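Local structure of biliverdin reductase (Synechocystis sp., 5B3T) at residues V130-L135 with L186-R191. The protein probably reduces biliverdin, a linear tetrapyrrole from heme breakdown, at the expense of NAD(P)H bound by its Rossmann-fold domain. Numbering follows the deposited sequence.
Sequences VEHIEL and LSRISR
His132 meets Ser187 edge-on: ND1 of the ring lies 2.7 Å from OG of the serine, a hydrogen bond in which either could be the donor. CB of His132 points toward 186-191, and CG anti to the backbone N (chi1 -164°) carries the ring on to the serine. Arg191 grips the same hydroxyl side-on, its NE 2.8 Å and its NH2 3.0 Å from Ser187 OG, both bonds close to the guanidinium plane. Three nitrogens thus converge on one buried oxygen, which should fix the rotation of the hydroxyl about CA-CB. This is the tight part of the contact, closed further by His132 CB, which sits over one face of the Arg191 guanidinium.

Arg188 makes an offset stack on the His132 ring, NH1 toward its rim and the planes 28° apart. Its chain bends at chi2 and chi3, which brings NH1 round to the backbone of 130-135; there NH1 donates an almost straight 2.9 Å bond to His132 O, from above the carbonyl plane, and a weak one to Leu135 O. A leucine in its place would probably leave both carbonyls without this donor and the imidazole without the guanidinium stacked on it.

Water fills in around the outer nitrogens of the arginines: one joins Val130 O to Arg191 NH1, another donates to His132 O beside Arg188 NH2. The apolar end is looser, the Leu135 side chain touching only with CD2, 3.9 Å from Arg188 CG.

The contact ties the exit of strand 128-131, at the rim of the parallel Rossmann sheet, to the end of helix 183-189 in the C-terminal part. Tyr105, an NADP(+)-binding residue, touches Ser187 and the His132 ring and makes a cation-pi contact with Arg191, which places the cluster next to where NADP(+) binds, though none is bound here. Helix 309-325 packs against Val130 and Ser187, while His140 of helix 137-146 touches both arginines.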
loop_
_atom_site.group_PDB
_atom_site.type_symbol
_atom_site.label_atom_id
_atom_site.label_comp_id
_atom_site.label_asym_id
_atom_site.label_seq_id
_atom_site.Cartn_x
_atom_site.Cartn_y
_atom_site.Cartn_z
ATOM N N VAL A 130 6.003 -6.615 -4.214
ATOM C CA VAL A 130 5.211 -5.533 -3.643
ATOM C C VAL A 130 3.769 -6.002 -3.512
ATOM O O VAL A 130 3.199 -6.548 -4.464
ATOM C CB VAL A 130 5.275 -4.255 -4.501
ATOM C CG1 VAL A 130 4.446 -3.142 -3.865
ATOM C CG2 VAL A 130 6.714 -3.810 -4.698
ATOM N N GLU A 131 3.184 -5.790 -2.337
ATOM C CA GLU A 131 1.755 -5.965 -2.136
ATOM C C GLU A 131 1.190 -4.729 -1.453
ATOM O O GLU A 131 1.923 -3.877 -0.942
ATOM C CB GLU A 131 1.437 -7.222 -1.313
ATOM C CG GLU A 131 0.832 -8.366 -2.126
ATOM C CD GLU A 131 -0.529 -8.034 -2.738
ATOM O OE1 GLU A 131 -1.102 -6.965 -2.435
ATOM O OE2 GLU A 131 -1.035 -8.857 -3.532
ATOM N N HIS A 132 -0.138 -4.639 -1.455
ATOM C CA HIS A 132 -0.860 -3.513 -0.857
ATOM C C HIS A 132 -2.008 -4.116 -0.051
ATOM O O HIS A 132 -3.128 -4.252 -0.552
ATOM C CB HIS A 132 -1.350 -2.549 -1.928
ATOM C CG HIS A 132 -1.762 -1.211 -1.398
ATOM N ND1 HIS A 132 -2.408 -0.273 -2.172
ATOM C CD2 HIS A 132 -1.616 -0.652 -0.173
ATOM C CE1 HIS A 132 -2.643 0.807 -1.448
ATOM N NE2 HIS A 132 -2.173 0.602 -0.231
ATOM N N ILE A 133 -1.718 -4.481 1.200
ATOM C CA ILE A 133 -2.641 -5.234 2.036
ATOM C C ILE A 133 -3.098 -4.431 3.247
ATOM O O ILE A 133 -4.246 -4.565 3.686
ATOM C CB ILE A 133 -2.007 -6.572 2.481
ATOM C CG1 ILE A 133 -1.651 -7.421 1.262
ATOM C CG2 ILE A 133 -2.941 -7.344 3.406
ATOM C CD1 ILE A 133 -0.815 -8.644 1.584
ATOM N N GLU A 134 -2.225 -3.580 3.793
ATOM C CA GLU A 134 -2.548 -2.867 5.025
ATOM C C GLU A 134 -3.783 -1.988 4.856
ATOM O O GLU A 134 -4.627 -1.912 5.756
ATOM C CB GLU A 134 -1.346 -2.035 5.476
ATOM C CG GLU A 134 -1.498 -1.404 6.851
ATOM C CD GLU A 134 -2.226 -0.076 6.814
ATOM O OE1 GLU A 134 -2.166 0.604 5.768
ATOM O OE2 GLU A 134 -2.866 0.281 7.826
ATOM N N LEU A 135 -3.905 -1.320 3.713
ATOM C CA LEU A 135 -5.056 -0.461 3.439
ATOM C C LEU A 135 -6.162 -1.304 2.813
ATOM O O LEU A 135 -6.112 -1.638 1.626
ATOM C CB LEU A 135 -4.661 0.698 2.529
ATOM C CG LEU A 135 -5.796 1.651 2.141
ATOM C CD1 LEU A 135 -6.334 2.379 3.366
ATOM C CD2 LEU A 135 -5.340 2.640 1.071
ATOM N N LEU A 186 -5.341 5.558 -5.093
ATOM C CA LEU A 186 -5.306 5.208 -6.508
ATOM C C LEU A 186 -4.782 3.796 -6.726
ATOM O O LEU A 186 -5.135 3.153 -7.720
ATOM C CB LEU A 186 -4.455 6.214 -7.277
ATOM C CG LEU A 186 -5.044 7.621 -7.353
ATOM C CD1 LEU A 186 -4.032 8.571 -7.954
ATOM C CD2 LEU A 186 -6.345 7.628 -8.142
ATOM N N SER A 187 -3.935 3.304 -5.819
ATOM C CA SER A 187 -3.516 1.909 -5.891
ATOM C C SER A 187 -4.705 0.976 -5.709
ATOM O O SER A 187 -4.829 -0.028 -6.419
ATOM C CB SER A 187 -2.443 1.627 -4.840
ATOM O OG SER A 187 -2.133 0.244 -4.783
ATOM N N ARG A 188 -5.597 1.303 -4.773
ATOM C CA ARG A 188 -6.776 0.475 -4.541
ATOM C C ARG A 188 -7.674 0.434 -5.771
ATOM O O ARG A 188 -8.138 -0.636 -6.181
ATOM C CB ARG A 188 -7.550 0.995 -3.328
ATOM C CG ARG A 188 -6.839 0.800 -1.997
ATOM C CD ARG A 188 -7.295 -0.480 -1.302
ATOM N NE ARG A 188 -7.076 -1.670 -2.122
ATOM C CZ ARG A 188 -6.071 -2.521 -1.943
ATOM N NH1 ARG A 188 -5.203 -2.322 -0.960
ATOM N NH2 ARG A 188 -5.940 -3.577 -2.734
ATOM N N ILE A 189 -7.925 1.596 -6.379
ATOM C CA ILE A 189 -8.881 1.665 -7.476
ATOM C C ILE A 189 -8.323 1.071 -8.766
ATOM O O ILE A 189 -9.088 0.797 -9.698
ATOM C CB ILE A 189 -9.324 3.126 -7.694
ATOM C CG1 ILE A 189 -10.692 3.180 -8.377
ATOM C CG2 ILE A 189 -8.295 3.887 -8.522
ATOM C CD1 ILE A 189 -11.808 2.554 -7.566
ATOM N N SER A 190 -7.012 0.847 -8.844
ATOM C CA SER A 190 -6.363 0.453 -10.087
ATOM C C SER A 190 -6.134 -1.046 -10.206
ATOM O O SER A 190 -5.611 -1.497 -11.229
ATOM C CB SER A 190 -5.019 1.173 -10.230
ATOM O OG SER A 190 -4.052 0.604 -9.364
ATOM N N ARG A 191 -6.504 -1.831 -9.195
ATOM C CA ARG A 191 -6.190 -3.253 -9.165
ATOM C C ARG A 191 -7.369 -4.120 -9.591
ATOM O O ARG A 191 -7.462 -5.287 -9.193
ATOM C CB ARG A 191 -5.684 -3.645 -7.780
ATOM C CG ARG A 191 -4.356 -2.980 -7.459
ATOM C CD ARG A 191 -3.963 -3.109 -6.003
ATOM N NE ARG A 191 -2.737 -2.362 -5.726
ATOM C CZ ARG A 191 -1.516 -2.885 -5.776
ATOM N NH1 ARG A 191 -1.353 -4.163 -6.088
ATOM N NH2 ARG A 191 -0.458 -2.131 -5.511
HETATM O O HOH W 1 0.730 -6.256 -5.787
HETATM O O HOH W 2 -4.761 -5.682 -2.254
#